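Side-chain contacts in fibronectin-binding protein BBK32 (Borrelia burgdorferi, PDB 6N1L), which binds fibronectin and, through the domain modelled here, inhibits the classical pathway of complement, probably by binding the protease C1r: residues E14-N19 against V84-N89; N78-S83 against R100-I105; E106-T111 against L134-S139. All blocks are in the same frame, centred on the assembly; numbering follows the deposited sequence.

Interaction 1: E14-N19 against V84-N89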
loop_
_atom_site.group_PDB
_atom_site.type_symbol
_atom_site.label_atom_id
_atom_site.label_comp_id
_atom_site.label_asym_id
_atom_site.label_seq_id
_atom_site.Cartn_x
_atom_site.Cartn_y
_atom_site.Cartn_z
ATOM N N GLU A 14 -15.103 -11.862 -10.079
ATOM C CA GLU A 14 -15.588 -11.134 -8.910
ATOM C C GLU A 14 -14.570 -11.172 -7.776
ATOM O O GLU A 14 -14.305 -10.151 -7.128
ATOM C CB GLU A 14 -16.922 -11.721 -8.445
ATOM C CG GLU A 14 -18.105 -11.399 -9.348
ATOM C CD GLU A 14 -18.000 -10.019 -9.973
ATOM O OE1 GLU A 14 -17.585 -9.930 -11.149
ATOM O OE2 GLU A 14 -18.336 -9.026 -9.288
ATOM N N GLY A 15 -14.010 -12.354 -7.506
ATOM C CA GLY A 15 -13.002 -12.473 -6.465
ATOM C C GLY A 15 -11.782 -11.604 -6.721
ATOM O O GLY A 15 -11.252 -10.978 -5.802
ATOM N N VAL A 16 -11.323 -11.544 -7.973
ATOM C CA VAL A 16 -10.161 -10.708 -8.268
ATOM C C VAL A 16 -10.517 -9.234 -8.116
ATOM O O VAL A 16 -9.758 -8.451 -7.526
ATOM C CB VAL A 16 -9.615 -11.036 -9.668
ATOM C CG1 VAL A 16 -8.692 -9.931 -10.161
ATOM C CG2 VAL A 16 -8.892 -12.379 -9.634
ATOM N N LYS A 17 -11.703 -8.842 -8.592
ATOM C CA LYS A 17 -12.127 -7.452 -8.468
ATOM C C LYS A 17 -12.213 -7.028 -7.005
ATOM O O LYS A 17 -11.777 -5.927 -6.644
ATOM C CB LYS A 17 -13.470 -7.250 -9.170
ATOM C CG LYS A 17 -14.006 -5.830 -9.067
ATOM C CD LYS A 17 -15.526 -5.798 -9.087
ATOM C CE LYS A 17 -16.058 -4.564 -8.368
ATOM N NZ LYS A 17 -17.212 -4.911 -7.495
ATOM N N TYR A 18 -12.747 -7.893 -6.143
ATOM C CA TYR A 18 -12.859 -7.544 -4.732
ATOM C C TYR A 18 -11.484 -7.370 -4.098
ATOM O O TYR A 18 -11.243 -6.407 -3.356
ATOM C CB TYR A 18 -13.646 -8.608 -3.970
ATOM C CG TYR A 18 -13.557 -8.401 -2.478
ATOM C CD1 TYR A 18 -14.329 -7.426 -1.852
ATOM C CD2 TYR A 18 -12.693 -9.159 -1.695
ATOM C CE1 TYR A 18 -14.244 -7.212 -0.488
ATOM C CE2 TYR A 18 -12.603 -8.951 -0.325
ATOM C CZ TYR A 18 -13.383 -7.979 0.272
ATOM O OH TYR A 18 -13.299 -7.766 1.634
ATOM N N ASN A 19 -10.575 -8.308 -4.361
ATOM C CA ASN A 19 -9.282 -8.257 -3.689
ATOM C C ASN A 19 -8.408 -7.136 -4.236
ATOM O O ASN A 19 -7.639 -6.531 -3.476
ATOM C CB ASN A 19 -8.586 -9.613 -3.791
ATOM C CG ASN A 19 -9.168 -10.632 -2.826
ATOM O OD1 ASN A 19 -8.740 -10.728 -1.674
ATOM N ND2 ASN A 19 -10.160 -11.393 -3.288
ATOM N N VAL A 84 -3.813 -13.165 -7.221
ATOM C CA VAL A 84 -2.991 -13.941 -8.145
ATOM C C VAL A 84 -3.456 -15.393 -8.176
ATOM O O VAL A 84 -3.591 -15.995 -9.247
ATOM C CB VAL A 84 -1.502 -13.827 -7.763
ATOM C CG1 VAL A 84 -0.664 -14.862 -8.508
ATOM C CG2 VAL A 84 -0.993 -12.413 -8.048
ATOM N N LYS A 85 -3.722 -15.972 -6.999
ATOM C CA LYS A 85 -4.198 -17.354 -6.965
ATOM C C LYS A 85 -5.497 -17.508 -7.748
ATOM O O LYS A 85 -5.665 -18.470 -8.521
ATOM C CB LYS A 85 -4.381 -17.811 -5.512
ATOM C CG LYS A 85 -3.071 -18.123 -4.799
ATOM C CD LYS A 85 -3.187 -18.015 -3.270
ATOM C CE LYS A 85 -1.972 -17.278 -2.681
ATOM N NZ LYS A 85 -1.366 -17.966 -1.499
ATOM N N THR A 86 -6.420 -16.560 -7.574
ATOM C CA THR A 86 -7.694 -16.612 -8.282
ATOM C C THR A 86 -7.505 -16.349 -9.769
ATOM O O THR A 86 -8.077 -17.054 -10.614
ATOM C CB THR A 86 -8.667 -15.605 -7.677
ATOM O OG1 THR A 86 -8.835 -15.889 -6.287
ATOM C CG2 THR A 86 -10.033 -15.701 -8.360
ATOM N N ALA A 87 -6.679 -15.361 -10.118
ATOM C CA ALA A 87 -6.472 -15.048 -11.529
ATOM C C ALA A 87 -5.732 -16.145 -12.283
ATOM O O ALA A 87 -5.731 -16.129 -13.522
ATOM C CB ALA A 87 -5.707 -13.731 -11.679
ATOM N N ALA A 88 -5.076 -17.076 -11.587
ATOM C CA ALA A 88 -4.407 -18.154 -12.302
ATOM C C ALA A 88 -5.396 -19.066 -13.020
ATOM O O ALA A 88 -4.962 -19.870 -13.850
ATOM C CB ALA A 88 -3.542 -18.983 -11.350
ATOM N N ASN A 89 -6.693 -18.948 -12.721
ATOM C CA ASN A 89 -7.750 -19.663 -13.432
ATOM C C ASN A 89 -8.187 -18.956 -14.713
ATOM O O ASN A 89 -8.951 -19.539 -15.499
ATOM C CB ASN A 89 -8.964 -19.861 -12.507
ATOM C CG ASN A 89 -8.651 -20.752 -11.311
ATOM O OD1 ASN A 89 -8.499 -21.968 -11.444
ATOM N ND2 ASN A 89 -8.545 -20.145 -10.137
#
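Val16 on helix 9-44 and Thr86 near the C-terminal end of helix 66-87 bring their backbones to 6.4 Å, measured from CA to CA. One methyl of Val16 makes the whole crossing: CG2 lies 3.7 Å from Thr86 CG2, and the two side chains slide past each other in opposite directions instead of meeting head-on. The same Val16 CG2 rests against Ala87, 3.7 Å from its backbone N and 4.0 Å from its CB. Val16 is turned with CG1 anti to the backbone N (chi1 163°), which leaves CG2 as the branch that faces helix 66-87. No hydrogen bond links the two segments. This is apolar packing at one end of an elongated, all-helical bundle, where Phe90, in the loop after helix 66-87, also covers Val16 and Tyr12 touches Thr86. Thr86 divides its branches: the methyl goes to Val16, while OG1 hydrogen-bonds back to Val82 O in its own helix. Asn19 also bonds within its own helix, its ND2 giving a nearly straight bond to Gly15 O (2.8 Å, 172°). Asn19 N donates to Gly15 O as well, from the opposite face of the carbonyl plane, and the oxygen thus has two donors.

Interaction 2: N78-S83 against R100-I105; sequences NYIQVS and RKLENI
Ile80 faces both Leu102 and Ile105, two residues set on the same side of helix 93-117. Its CG2 methyl lies over the backbone of that helix, 3.8 Å from Leu102 O, and also meets Ile105 CG2 at 4.2 Å, the two isoleucine side chains crossing at about a right angle. The other branch of Ile80 ends in CD1, which stands more loosely at 4.4 Å from Leu102 CD2. Leu102 thus splits its fork: CD2 faces Ile80, whereas CD1 reaches Ser83 one turn further along, 4.0 Å from its CB. In Ile80, a chi1 of -65° sets CG1 beside the backbone N and leaves CG2 anti to it, and this puts the branch methyl, not the longer arm, against the carbonyl of Leu102.

All four residues are buried, so the hydroxyl of Ser83 needs a partner, and it finds one in its own helix: Ser83 OG donates to Tyr79 O at 3.2 Å. That oxygen also takes the backbone N-H of Ser83, the two donors coming from opposite faces of the carbonyl plane. Further out, Asn19 and Val20 of helix 9-44 touch Ser83, and Leu140 of helix 122-147 packs on both Ile80 and Ile105. Helix 9-44 therefore covers the Ser83 side and helix 122-147 the side of the two isoleucines.

The helix axes approach to 9.4 Å with 147° between their N-to-C directions. Branched apolar side chains and a small serine facing each other across an antiparallel helix pair, with only a short connection between the two helices, make this an alpha-hairpin within a helical bundle.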
loop_
_atom_site.group_PDB
_atom_site.type_symbol
_atom_site.label_atom_id
_atom_site.label_comp_id
_atom_site.label_asym_id
_atom_site.label_seq_id
_atom_site.Cartn_x
_atom_site.Cartn_y
_atom_site.Cartn_z
ATOM N N ASN A 78 -1.340 -9.869 1.127
ATOM C CA ASN A 78 -2.336 -10.937 1.166
ATOM C C ASN A 78 -3.445 -10.710 0.144
ATOM O O ASN A 78 -3.862 -11.654 -0.539
ATOM C CB ASN A 78 -2.916 -11.067 2.575
ATOM C CG ASN A 78 -1.927 -11.667 3.556
ATOM O OD1 ASN A 78 -0.916 -12.242 3.159
ATOM N ND2 ASN A 78 -2.228 -11.552 4.856
ATOM N N TYR A 79 -3.937 -9.471 0.017
ATOM C CA TYR A 79 -4.970 -9.201 -0.976
ATOM C C TYR A 79 -4.465 -9.513 -2.384
ATOM O O TYR A 79 -5.194 -10.099 -3.197
ATOM C CB TYR A 79 -5.434 -7.746 -0.889
ATOM C CG TYR A 79 -6.453 -7.465 0.206
ATOM C CD1 TYR A 79 -7.547 -8.308 0.401
ATOM C CD2 TYR A 79 -6.321 -6.360 1.042
ATOM C CE1 TYR A 79 -8.481 -8.051 1.400
ATOM C CE2 TYR A 79 -7.242 -6.097 2.038
ATOM C CZ TYR A 79 -8.322 -6.942 2.213
ATOM O OH TYR A 79 -9.237 -6.675 3.204
ATOM N N ILE A 80 -3.221 -9.140 -2.691
ATOM C CA ILE A 80 -2.689 -9.402 -4.030
ATOM C C ILE A 80 -2.421 -10.891 -4.226
ATOM O O ILE A 80 -2.616 -11.432 -5.323
ATOM C CB ILE A 80 -1.421 -8.559 -4.284
ATOM C CG1 ILE A 80 -1.777 -7.070 -4.292
ATOM C CG2 ILE A 80 -0.739 -8.946 -5.611
ATOM C CD1 ILE A 80 -2.874 -6.720 -5.258
ATOM N N GLN A 81 -1.976 -11.584 -3.173
ATOM C CA GLN A 81 -1.681 -13.006 -3.321
ATOM C C GLN A 81 -2.951 -13.805 -3.578
ATOM O O GLN A 81 -2.940 -14.746 -4.387
ATOM C CB GLN A 81 -0.940 -13.533 -2.094
ATOM C CG GLN A 81 0.484 -13.021 -2.005
ATOM C CD GLN A 81 1.265 -13.646 -0.871
ATOM O OE1 GLN A 81 0.721 -13.897 0.201
ATOM N NE2 GLN A 81 2.551 -13.891 -1.103
ATOM N N VAL A 82 -4.061 -13.421 -2.935
ATOM C CA VAL A 82 -5.357 -14.023 -3.251
ATOM C C VAL A 82 -5.768 -13.684 -4.682
ATOM O O VAL A 82 -6.324 -14.531 -5.403
ATOM C CB VAL A 82 -6.425 -13.561 -2.244
ATOM C CG1 VAL A 82 -7.826 -14.030 -2.674
ATOM C CG2 VAL A 82 -6.088 -14.058 -0.853
ATOM N N SER A 83 -5.524 -12.440 -5.105
ATOM C CA SER A 83 -5.841 -12.038 -6.472
ATOM C C SER A 83 -5.103 -12.913 -7.472
ATOM O O SER A 83 -5.695 -13.379 -8.456
ATOM C CB SER A 83 -5.470 -10.571 -6.696
ATOM O OG SER A 83 -6.435 -9.718 -6.096
ATOM N N ARG A 100 -0.933 -11.435 -15.319
ATOM C CA ARG A 100 0.494 -11.164 -15.412
ATOM C C ARG A 100 0.870 -9.883 -14.671
ATOM O O ARG A 100 1.913 -9.824 -14.009
ATOM C CB ARG A 100 0.911 -11.097 -16.882
ATOM C CG ARG A 100 0.839 -12.460 -17.560
ATOM C CD ARG A 100 1.449 -12.419 -18.971
ATOM N NE ARG A 100 0.600 -11.676 -19.901
ATOM C CZ ARG A 100 -0.383 -12.217 -20.613
ATOM N NH1 ARG A 100 -0.652 -13.513 -20.507
ATOM N NH2 ARG A 100 -1.101 -11.460 -21.433
ATOM N N LYS A 101 0.032 -8.851 -14.761
ATOM C CA LYS A 101 0.330 -7.617 -14.037
ATOM C C LYS A 101 0.290 -7.844 -12.530
ATOM O O LYS A 101 1.131 -7.323 -11.796
ATOM C CB LYS A 101 -0.658 -6.523 -14.433
ATOM C CG LYS A 101 -0.540 -6.066 -15.884
ATOM C CD LYS A 101 -1.601 -5.020 -16.227
ATOM C CE LYS A 101 -1.415 -3.735 -15.426
ATOM N NZ LYS A 101 -0.029 -3.179 -15.549
ATOM N N LEU A 102 -0.680 -8.629 -12.061
ATOM C CA LEU A 102 -0.802 -8.894 -10.633
ATOM C C LEU A 102 0.404 -9.660 -10.098
ATOM O O LEU A 102 0.872 -9.392 -8.989
ATOM C CB LEU A 102 -2.104 -9.662 -10.370
ATOM C CG LEU A 102 -3.403 -8.889 -10.574
ATOM C CD1 LEU A 102 -4.579 -9.828 -10.543
ATOM C CD2 LEU A 102 -3.586 -7.836 -9.481
ATOM N N GLU A 103 0.922 -10.623 -10.860
ATOM C CA GLU A 103 2.123 -11.321 -10.413
ATOM C C GLU A 103 3.315 -10.375 -10.330
ATOM O O GLU A 103 4.131 -10.474 -9.406
ATOM C CB GLU A 103 2.425 -12.496 -11.338
ATOM C CG GLU A 103 1.425 -13.606 -11.179
ATOM C CD GLU A 103 1.931 -14.944 -11.692
ATOM O OE1 GLU A 103 2.293 -15.006 -12.887
ATOM O OE2 GLU A 103 1.959 -15.921 -10.895
ATOM N N ASN A 104 3.427 -9.446 -11.281
ATOM C CA ASN A 104 4.493 -8.454 -11.209
ATOM C C ASN A 104 4.348 -7.606 -9.956
ATOM O O ASN A 104 5.338 -7.300 -9.279
ATOM C CB ASN A 104 4.468 -7.556 -12.441
ATOM C CG ASN A 104 4.946 -8.264 -13.692
ATOM O OD1 ASN A 104 5.770 -9.173 -13.625
ATOM N ND2 ASN A 104 4.431 -7.844 -14.841
ATOM N N ILE A 105 3.111 -7.243 -9.620
ATOM C CA ILE A 105 2.868 -6.407 -8.448
ATOM C C ILE A 105 3.155 -7.174 -7.163
ATOM O O ILE A 105 3.720 -6.623 -6.211
ATOM C CB ILE A 105 1.428 -5.880 -8.494
ATOM C CG1 ILE A 105 1.321 -4.769 -9.543
ATOM C CG2 ILE A 105 0.928 -5.448 -7.100
ATOM C CD1 ILE A 105 -0.082 -4.506 -9.994
#

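Interaction 3: E106-T111 against L134-S139; sequences EAEIKT and LLMRDS
Met136 of helix 122-147 pushes its thioether end between Glu108 and Ile109 of helix 93-117, joining consecutive helices in the core of the bundle. The backbones stay well apart, with 8.7 Å between the CA atoms of Glu108 and Met136, and a long side chain has to span the gap. Met136 does so by running extended through chi1 and chi2, both close to 180°, and bending only at chi3 (-66°).

Between the two segments the contacts are apolar. Met136 SD and CE each lie 3.5 Å from Ile109 CG1, the two side chains crossing at about a right angle, and the sulfur also faces Ile109 CD1 at 3.9 Å. Ile27 of helix 9-44 and Leu112 pack on Met136 as well, while Leu76 and Leu77 of helix 66-87 touch Ile109.

The polar interactions lie within helix 93-117 or lead from it to its neighbours. Lys110 NZ forms a salt bridge with Glu106 OE2 at 3.1 Å, weak as a hydrogen bond, one turn apart; the same carboxylate oxygen takes a bond from Gln81 of helix 66-87. Glu108 serves both kinds: its OE2 makes a weak hydrogen bond to Ser132 OG of helix 122-147, and its aliphatic stem meets the methionine methyl, Met136 CE standing 3.4 Å from Glu108 CG.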
loop_
_atom_site.group_PDB
_atom_site.type_symbol
_atom_site.label_atom_id
_atom_site.label_comp_id
_atom_site.label_asym_id
_atom_site.label_seq_id
_atom_site.Cartn_x
_atom_site.Cartn_y
_atom_site.Cartn_z
ATOM N N GLU A 106 2.767 -8.451 -7.111
ATOM C CA GLU A 106 3.115 -9.283 -5.962
ATOM C C GLU A 106 4.612 -9.257 -5.696
ATOM O O GLU A 106 5.042 -9.056 -4.557
ATOM C CB GLU A 106 2.639 -10.725 -6.177
ATOM C CG GLU A 106 2.896 -11.620 -4.966
ATOM C CD GLU A 106 2.699 -13.105 -5.259
ATOM O OE1 GLU A 106 2.451 -13.464 -6.435
ATOM O OE2 GLU A 106 2.799 -13.908 -4.305
ATOM N N ALA A 107 5.426 -9.449 -6.741
ATOM C CA ALA A 107 6.875 -9.457 -6.552
ATOM C C ALA A 107 7.379 -8.103 -6.052
ATOM O O ALA A 107 8.248 -8.039 -5.170
ATOM C CB ALA A 107 7.567 -9.850 -7.859
ATOM N N GLU A 108 6.828 -7.009 -6.585
ATOM C CA GLU A 108 7.226 -5.677 -6.127
ATOM C C GLU A 108 6.885 -5.471 -4.657
ATOM O O GLU A 108 7.676 -4.884 -3.907
ATOM C CB GLU A 108 6.560 -4.596 -6.989
ATOM C CG GLU A 108 6.775 -3.130 -6.508
ATOM C CD GLU A 108 8.187 -2.591 -6.725
ATOM O OE1 GLU A 108 8.969 -3.250 -7.443
ATOM O OE2 GLU A 108 8.512 -1.499 -6.184
ATOM N N ILE A 109 5.712 -5.947 -4.220
ATOM C CA ILE A 109 5.332 -5.788 -2.810
ATOM C C ILE A 109 6.347 -6.478 -1.911
ATOM O O ILE A 109 6.736 -5.950 -0.858
ATOM C CB ILE A 109 3.902 -6.320 -2.566
ATOM C CG1 ILE A 109 2.891 -5.458 -3.303
ATOM C CG2 ILE A 109 3.550 -6.297 -1.073
ATOM C CD1 ILE A 109 1.491 -5.991 -3.273
ATOM N N LYS A 110 6.824 -7.654 -2.330
ATOM C CA LYS A 110 7.819 -8.352 -1.529
ATOM C C LYS A 110 9.111 -7.554 -1.447
ATOM O O LYS A 110 9.752 -7.507 -0.388
ATOM C CB LYS A 110 8.062 -9.749 -2.097
ATOM C CG LYS A 110 6.899 -10.702 -1.814
ATOM C CD LYS A 110 7.148 -12.075 -2.423
ATOM C CE LYS A 110 5.865 -12.891 -2.436
ATOM N NZ LYS A 110 5.857 -13.884 -3.550
ATOM N N THR A 111 9.489 -6.887 -2.540
ATOM C CA THR A 111 10.684 -6.046 -2.532
ATOM C C THR A 111 10.526 -4.866 -1.580
ATOM O O THR A 111 11.467 -4.500 -0.862
ATOM C CB THR A 111 10.983 -5.552 -3.947
ATOM O OG1 THR A 111 11.260 -6.675 -4.789
ATOM C CG2 THR A 111 12.194 -4.630 -3.958
ATOM N N LEU A 134 2.355 4.416 -4.832
ATOM C CA LEU A 134 1.485 5.283 -5.615
ATOM C C LEU A 134 1.395 4.777 -7.052
ATOM O O LEU A 134 0.310 4.744 -7.636
ATOM C CB LEU A 134 1.996 6.723 -5.586
ATOM C CG LEU A 134 1.733 7.535 -4.305
ATOM C CD1 LEU A 134 2.415 8.889 -4.443
ATOM C CD2 LEU A 134 0.239 7.687 -4.116
ATOM N N LEU A 135 2.529 4.347 -7.614
ATOM C CA LEU A 135 2.506 3.778 -8.958
ATOM C C LEU A 135 1.742 2.455 -8.989
ATOM O O LEU A 135 1.000 2.171 -9.943
ATOM C CB LEU A 135 3.941 3.600 -9.457
ATOM C CG LEU A 135 4.633 4.929 -9.772
ATOM C CD1 LEU A 135 6.134 4.791 -9.937
ATOM C CD2 LEU A 135 3.988 5.552 -11.012
ATOM N N MET A 136 1.942 1.630 -7.965
ATOM C CA MET A 136 1.246 0.357 -7.841
ATOM C C MET A 136 -0.268 0.540 -7.796
ATOM O O MET A 136 -1.013 -0.214 -8.434
ATOM C CB MET A 136 1.752 -0.356 -6.588
ATOM C CG MET A 136 1.160 -1.728 -6.354
ATOM S SD MET A 136 1.866 -2.449 -4.858
ATOM C CE MET A 136 3.572 -2.649 -5.361
ATOM N N ARG A 137 -0.753 1.535 -7.042
ATOM C CA ARG A 137 -2.192 1.785 -7.017
ATOM C C ARG A 137 -2.717 2.103 -8.413
ATOM O O ARG A 137 -3.798 1.644 -8.795
ATOM C CB ARG A 137 -2.508 2.934 -6.057
ATOM C CG ARG A 137 -3.990 3.188 -5.869
ATOM C CD ARG A 137 -4.224 4.252 -4.774
ATOM N NE ARG A 137 -3.625 5.529 -5.149
ATOM C CZ ARG A 137 -3.698 6.643 -4.417
ATOM N NH1 ARG A 137 -4.342 6.650 -3.258
ATOM N NH2 ARG A 137 -3.128 7.756 -4.852
ATOM N N ASP A 138 -1.962 2.891 -9.182
ATOM C CA ASP A 138 -2.359 3.189 -10.556
ATOM C C ASP A 138 -2.387 1.924 -11.404
ATOM O O ASP A 138 -3.336 1.699 -12.167
ATOM C CB ASP A 138 -1.408 4.220 -11.164
ATOM C CG ASP A 138 -1.640 5.629 -10.617
ATOM O OD1 ASP A 138 -2.664 5.851 -9.936
ATOM O OD2 ASP A 138 -0.788 6.503 -10.879
ATOM N N SER A 139 -1.372 1.068 -11.261
ATOM C CA SER A 139 -1.355 -0.188 -12.013
ATOM C C SER A 139 -2.527 -1.080 -11.628
ATOM O O SER A 139 -3.133 -1.730 -12.489
ATOM C CB SER A 139 -0.034 -0.935 -11.798
ATOM O OG SER A 139 1.089 -0.170 -12.196
#

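From the N terminus, helix 9-44 makes the earliest contact, and interaction 1 closes the longest loop by bringing residues 84-89 back against 14-19. Interaction 2 starts inside that loop and ends beyond it, so the two cross; it closes the short connection between helices 66-87 and 93-117. Their side chains meet where Asn19 CB lies 3.2 Å from Ser83 OG. Interaction 3 comes after both in series and closes the next connection, tying helix 93-117 to helix 122-147. It touches interaction 2 through Ile80 CG1 and Ile109 CD1, 3.6 Å apart, and through Ile105 CG2 and Met136 CG at 3.8 Å. Together the three link four helices.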